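Long-range contact in beta-1,3-glucanosyltransferase (Rhizomucor miehei CAU432, PDB 4WTP), which belongs to glycoside hydrolase family 17 and folds as a parallel beta/alpha barrel: residues D141-K153 against K171-L183. Sequence-based numbering, arbitrary orientation. Where two conformers were deposited one is given.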
loop_
_atom_site.group_PDB
_atom_site.type_symbol
_atom_site.label_atom_id
_atom_site.label_comp_id
_atom_site.label_asym_id
_atom_site.label_seq_id
_atom_site.Cartn_x
_atom_site.Cartn_y
_atom_site.Cartn_z
ATOM N N ASP A 141 14.109 16.029 -5.195
ATOM C CA ASP A 141 13.375 16.888 -6.110
ATOM C C ASP A 141 12.717 16.025 -7.182
ATOM O O ASP A 141 13.137 14.879 -7.403
ATOM C CB ASP A 141 14.343 17.902 -6.738
ATOM C CG ASP A 141 15.439 17.226 -7.561
ATOM O OD1 ASP A 141 16.438 16.770 -6.969
ATOM O OD2 ASP A 141 15.260 17.081 -8.781
ATOM N N PRO A 142 11.692 16.567 -7.863
ATOM C CA PRO A 142 11.001 15.803 -8.909
ATOM C C PRO A 142 11.886 15.212 -10.000
ATOM O O PRO A 142 11.715 14.049 -10.345
ATOM C CB PRO A 142 9.996 16.820 -9.470
ATOM C CG PRO A 142 9.688 17.655 -8.289
ATOM C CD PRO A 142 11.003 17.851 -7.610
ATOM N N GLN A 143 12.819 15.987 -10.553
ATOM C CA GLN A 143 13.635 15.441 -11.637
ATOM C C GLN A 143 14.504 14.261 -11.168
ATOM O O GLN A 143 14.657 13.281 -11.893
ATOM C CB GLN A 143 14.514 16.514 -12.308
ATOM C CG GLN A 143 15.310 16.039 -13.525
ATOM C CD GLN A 143 14.414 15.795 -14.711
ATOM O OE1 GLN A 143 13.631 16.663 -15.073
ATOM N NE2 GLN A 143 14.513 14.616 -15.315
ATOM N N SER A 144 15.090 14.388 -9.983
ATOM C CA SER A 144 15.898 13.286 -9.413
ATOM C C SER A 144 15.082 12.018 -9.173
ATOM O O SER A 144 15.535 10.919 -9.464
ATOM C CB SER A 144 16.585 13.734 -8.125
ATOM O OG SER A 144 17.496 14.806 -8.381
ATOM N N LEU A 145 13.854 12.173 -8.687
ATOM C CA LEU A 145 12.986 11.032 -8.552
ATOM C C LEU A 145 12.642 10.424 -9.910
ATOM O O LEU A 145 12.720 9.206 -10.095
ATOM C CB LEU A 145 11.725 11.405 -7.769
ATOM C CG LEU A 145 10.748 10.244 -7.607
ATOM C CD1 LEU A 145 11.377 9.083 -6.839
ATOM C CD2 LEU A 145 9.519 10.764 -6.879
ATOM N N ALA A 146 12.329 11.288 -10.872
ATOM C CA ALA A 146 12.026 10.812 -12.220
ATOM C C ALA A 146 13.191 10.023 -12.828
ATOM O O ALA A 146 13.004 8.927 -13.397
ATOM C CB ALA A 146 11.664 11.971 -13.127
ATOM N N ASN A 147 14.407 10.564 -12.690
ATOM C CA ASN A 147 15.596 9.857 -13.167
ATOM C C ASN A 147 15.790 8.491 -12.496
ATOM O O ASN A 147 16.166 7.506 -13.157
ATOM C CB ASN A 147 16.814 10.739 -12.949
ATOM C CG ASN A 147 16.801 11.967 -13.849
ATOM O OD1 ASN A 147 16.022 12.045 -14.810
ATOM N ND2 ASN A 147 17.640 12.938 -13.528
ATOM N N TYR A 148 15.537 8.422 -11.189
ATOM C CA TYR A 148 15.698 7.181 -10.463
ATOM C C TYR A 148 14.655 6.159 -10.956
ATOM O O TYR A 148 14.982 4.977 -11.182
ATOM C CB TYR A 148 15.520 7.453 -8.973
ATOM C CG TYR A 148 15.738 6.263 -8.083
ATOM C CD1 TYR A 148 17.013 5.784 -7.839
ATOM C CD2 TYR A 148 14.669 5.618 -7.476
ATOM C CE1 TYR A 148 17.226 4.708 -6.985
ATOM C CE2 TYR A 148 14.868 4.528 -6.649
ATOM C CZ TYR A 148 16.147 4.089 -6.395
ATOM O OH TYR A 148 16.316 3.024 -5.559
ATOM N N ILE A 149 13.416 6.614 -11.145
ATOM C CA ILE A 149 12.369 5.742 -11.675
ATOM C C ILE A 149 12.759 5.181 -13.034
ATOM O O ILE A 149 12.579 3.984 -13.309
ATOM C CB ILE A 149 10.998 6.469 -11.746
ATOM C CG1 ILE A 149 10.540 6.835 -10.335
ATOM C CG2 ILE A 149 9.979 5.616 -12.514
ATOM C CD1 ILE A 149 9.443 7.886 -10.277
ATOM N N LYS A 150 13.278 6.050 -13.895
ATOM C CA LYS A 150 13.722 5.626 -15.220
ATOM C C LYS A 150 14.751 4.481 -15.099
ATOM O O LYS A 150 14.672 3.474 -15.824
ATOM C CB LYS A 150 14.318 6.833 -15.962
ATOM C CG LYS A 150 14.870 6.558 -17.354
ATOM C CD LYS A 150 15.061 7.863 -18.122
ATOM C CE LYS A 150 15.345 9.062 -17.213
ATOM N NZ LYS A 150 16.789 9.288 -16.931
ATOM N N GLN A 151 15.724 4.641 -14.197
ATOM C CA GLN A 151 16.752 3.613 -13.948
ATOM C C GLN A 151 16.159 2.311 -13.398
ATOM O O GLN A 151 16.538 1.217 -13.803
ATOM C CB GLN A 151 17.834 4.151 -13.012
ATOM C CG GLN A 151 18.679 5.244 -13.654
ATOM C CD GLN A 151 19.383 6.142 -12.649
ATOM O OE1 GLN A 151 19.221 6.001 -11.432
ATOM N NE2 GLN A 151 20.179 7.079 -13.159
ATOM N N VAL A 152 15.193 2.407 -12.487
ATOM C CA VAL A 152 14.522 1.230 -11.964
ATOM C C VAL A 152 13.721 0.492 -13.044
ATOM O O VAL A 152 13.774 -0.752 -13.146
ATOM C CB VAL A 152 13.641 1.586 -10.743
ATOM C CG1 VAL A 152 12.802 0.397 -10.331
ATOM C CG2 VAL A 152 14.521 2.069 -9.592
ATOM N N LYS A 153 12.992 1.255 -13.856
ATOM C CA LYS A 153 12.226 0.683 -14.953
ATOM C C LYS A 153 13.101 -0.143 -15.903
ATOM O O LYS A 153 12.700 -1.221 -16.342
ATOM C CB LYS A 153 11.427 1.754 -15.723
ATOM C CG LYS A 153 10.561 1.136 -16.807
ATOM C CD LYS A 153 9.456 2.046 -17.317
ATOM C CE LYS A 153 8.699 1.331 -18.424
ATOM N NZ LYS A 153 7.780 2.235 -19.167
ATOM N N LYS A 171 0.941 15.557 -5.214
ATOM C CA LYS A 171 2.385 15.379 -5.466
ATOM C C LYS A 171 2.689 14.415 -6.629
ATOM O O LYS A 171 3.475 13.474 -6.511
ATOM C CB LYS A 171 3.066 14.869 -4.211
ATOM C CG LYS A 171 3.248 15.913 -3.135
ATOM C CD LYS A 171 4.096 17.075 -3.617
ATOM C CE LYS A 171 4.430 17.955 -2.438
ATOM N NZ LYS A 171 5.300 19.081 -2.859
ATOM N N PHE A 172 2.065 14.681 -7.758
ATOM C CA PHE A 172 2.341 13.936 -8.988
ATOM C C PHE A 172 2.743 14.910 -10.116
ATOM O O PHE A 172 1.976 15.152 -11.035
ATOM C CB PHE A 172 1.152 13.073 -9.376
ATOM C CG PHE A 172 1.041 11.823 -8.544
ATOM C CD1 PHE A 172 1.799 10.696 -8.881
ATOM C CD2 PHE A 172 0.205 11.770 -7.415
ATOM C CE1 PHE A 172 1.711 9.524 -8.118
ATOM C CE2 PHE A 172 0.122 10.603 -6.659
ATOM C CZ PHE A 172 0.884 9.504 -7.002
ATOM N N PRO A 173 3.951 15.487 -10.039
ATOM C CA PRO A 173 4.400 16.440 -11.065
ATOM C C PRO A 173 4.669 15.708 -12.375
ATOM O O PRO A 173 5.036 14.520 -12.387
ATOM C CB PRO A 173 5.694 16.985 -10.478
ATOM C CG PRO A 173 6.198 15.854 -9.621
ATOM C CD PRO A 173 4.965 15.284 -8.988
ATOM N N GLU A 174 4.552 16.456 -13.465
ATOM C CA GLU A 174 4.610 15.912 -14.788
ATOM C C GLU A 174 5.901 15.152 -15.061
ATOM O O GLU A 174 5.870 14.110 -15.702
ATOM C CB GLU A 174 4.411 17.046 -15.807
ATOM C CG GLU A 174 4.270 16.555 -17.221
ATOM C CD GLU A 174 4.011 17.673 -18.214
ATOM O OE1 GLU A 174 4.052 18.871 -17.849
ATOM O OE2 GLU A 174 3.788 17.327 -19.388
ATOM N N VAL A 175 7.036 15.677 -14.599
ATOM C CA VAL A 175 8.317 15.037 -14.905
ATOM C C VAL A 175 8.395 13.636 -14.315
ATOM O O VAL A 175 9.032 12.751 -14.886
ATOM C CB VAL A 175 9.530 15.870 -14.464
ATOM C CG1 VAL A 175 9.683 17.085 -15.365
ATOM C CG2 VAL A 175 9.450 16.269 -12.993
ATOM N N VAL A 176 7.755 13.432 -13.161
ATOM C CA VAL A 176 7.676 12.105 -12.546
ATOM C C VAL A 176 6.683 11.205 -13.282
ATOM O O VAL A 176 7.000 10.067 -13.650
ATOM C CB VAL A 176 7.317 12.207 -11.044
ATOM C CG1 VAL A 176 7.008 10.840 -10.450
ATOM C CG2 VAL A 176 8.463 12.858 -10.268
ATOM N N VAL A 177 5.496 11.746 -13.526
ATOM C CA VAL A 177 4.425 10.928 -14.105
ATOM C C VAL A 177 4.820 10.411 -15.506
ATOM O O VAL A 177 4.517 9.276 -15.864
ATOM C CB VAL A 177 3.105 11.713 -14.150
ATOM C CG1 VAL A 177 2.033 10.903 -14.856
ATOM C CG2 VAL A 177 2.622 12.019 -12.727
ATOM N N LYS A 178 5.588 11.228 -16.241
ATOM C CA LYS A 178 6.100 10.768 -17.548
ATOM C C LYS A 178 6.891 9.449 -17.490
ATOM O O LYS A 178 6.897 8.685 -18.462
ATOM C CB LYS A 178 6.966 11.868 -18.174
ATOM C CG LYS A 178 6.172 13.035 -18.715
ATOM C CD LYS A 178 7.034 14.039 -19.471
ATOM C CE LYS A 178 6.158 15.106 -20.102
ATOM N NZ LYS A 178 4.917 14.514 -20.675
ATOM N N GLU A 179 7.554 9.179 -16.364
ATOM C CA GLU A 179 8.388 7.992 -16.259
ATOM C C GLU A 179 7.621 6.764 -15.768
ATOM O O GLU A 179 8.163 5.667 -15.816
ATOM C CB GLU A 179 9.602 8.255 -15.361
ATOM C CG GLU A 179 10.513 9.391 -15.833
ATOM C CD GLU A 179 10.942 9.259 -17.294
ATOM O OE1 GLU A 179 11.225 8.128 -17.732
ATOM O OE2 GLU A 179 10.995 10.283 -18.018
ATOM N N LEU A 180 6.393 6.966 -15.267
ATOM C CA LEU A 180 5.648 5.904 -14.610
ATOM C C LEU A 180 4.892 5.055 -15.611
ATOM O O LEU A 180 4.503 5.521 -16.696
ATOM C CB LEU A 180 4.622 6.530 -13.664
ATOM C CG LEU A 180 5.119 7.452 -12.576
ATOM C CD1 LEU A 180 3.948 7.906 -11.701
ATOM C CD2 LEU A 180 6.160 6.740 -11.715
ATOM N N ASP A 181 4.607 3.817 -15.233
ATOM C CA ASP A 181 3.592 3.041 -15.928
ATOM C C ASP A 181 2.188 3.327 -15.367
ATOM O O ASP A 181 1.220 3.393 -16.125
ATOM C CB ASP A 181 3.909 1.551 -15.845
ATOM C CG ASP A 181 5.184 1.183 -16.578
ATOM O OD1 ASP A 181 5.320 1.596 -17.746
ATOM O OD2 ASP A 181 6.045 0.515 -15.995
ATOM N N PHE A 182 2.094 3.497 -14.050
ATOM C CA PHE A 182 0.840 3.882 -13.414
ATOM C C PHE A 182 1.128 4.665 -12.138
ATOM O O PHE A 182 2.246 4.665 -11.618
ATOM C CB PHE A 182 -0.084 2.675 -13.141
ATOM C CG PHE A 182 0.511 1.625 -12.234
ATOM C CD1 PHE A 182 1.467 0.722 -12.692
ATOM C CD2 PHE A 182 0.128 1.557 -10.895
ATOM C CE1 PHE A 182 2.009 -0.237 -11.838
ATOM C CE2 PHE A 182 0.637 0.581 -10.052
ATOM C CZ PHE A 182 1.595 -0.306 -10.516
ATOM N N LEU A 183 0.097 5.330 -11.617
ATOM C CA LEU A 183 0.215 6.139 -10.409
ATOM C C LEU A 183 -0.476 5.424 -9.270
ATOM O O LEU A 183 -1.473 4.725 -9.493
ATOM C CB LEU A 183 -0.478 7.477 -10.624
ATOM C CG LEU A 183 0.076 8.491 -11.629
ATOM C CD1 LEU A 183 -0.085 8.017 -13.060
ATOM C CD2 LEU A 183 -0.564 9.844 -11.434
#
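In K153 the chain leaves with CG trans to the backbone N (chi1 -176°) and stays extended to its end, a course that carries NZ across to D181, whose side chain comes from the opposite direction. NZ meets OD1 of D181 at 2.9 Å, on the syn side and 22° out of the carboxylate plane, in a salt bridge. The second oxygen, OD2, accepts from the backbone N of V163, so the carboxylate is held by both oxygens. At V176, a chi1 of 171° sends the two methyls different ways: CG1 lies 3.8 Å from I149 CD1, while CG2 settles 3.5 Å from P142 O. The side chain is thus a knob in a hole formed by P142, L145, A146 and I149. In this eight-stranded parallel beta/alpha barrel, the contact sets helix 142-156 beside the short helix 174-177 and the turn leading into strand 182-186, two neighbouring elements of the outer layer; V176 and L180 also reach T165 on strand 163-167 beneath. Close approach is possible at A146, where the lone methyl CB lies 3.3 Å from V175 O. E179 lays its CG 3.5 Å from A146 O and runs alongside K150, pointing the same way; their charged ends stay apart, with K150 NZ 5.7 Å from E179 OE1. I149 CD1 also touches L180 CD2. Toward the start of the helix, the side chains of P142 and P173 cross at about a right angle, and P142 CB packs 3.6 Å from V175 CG2.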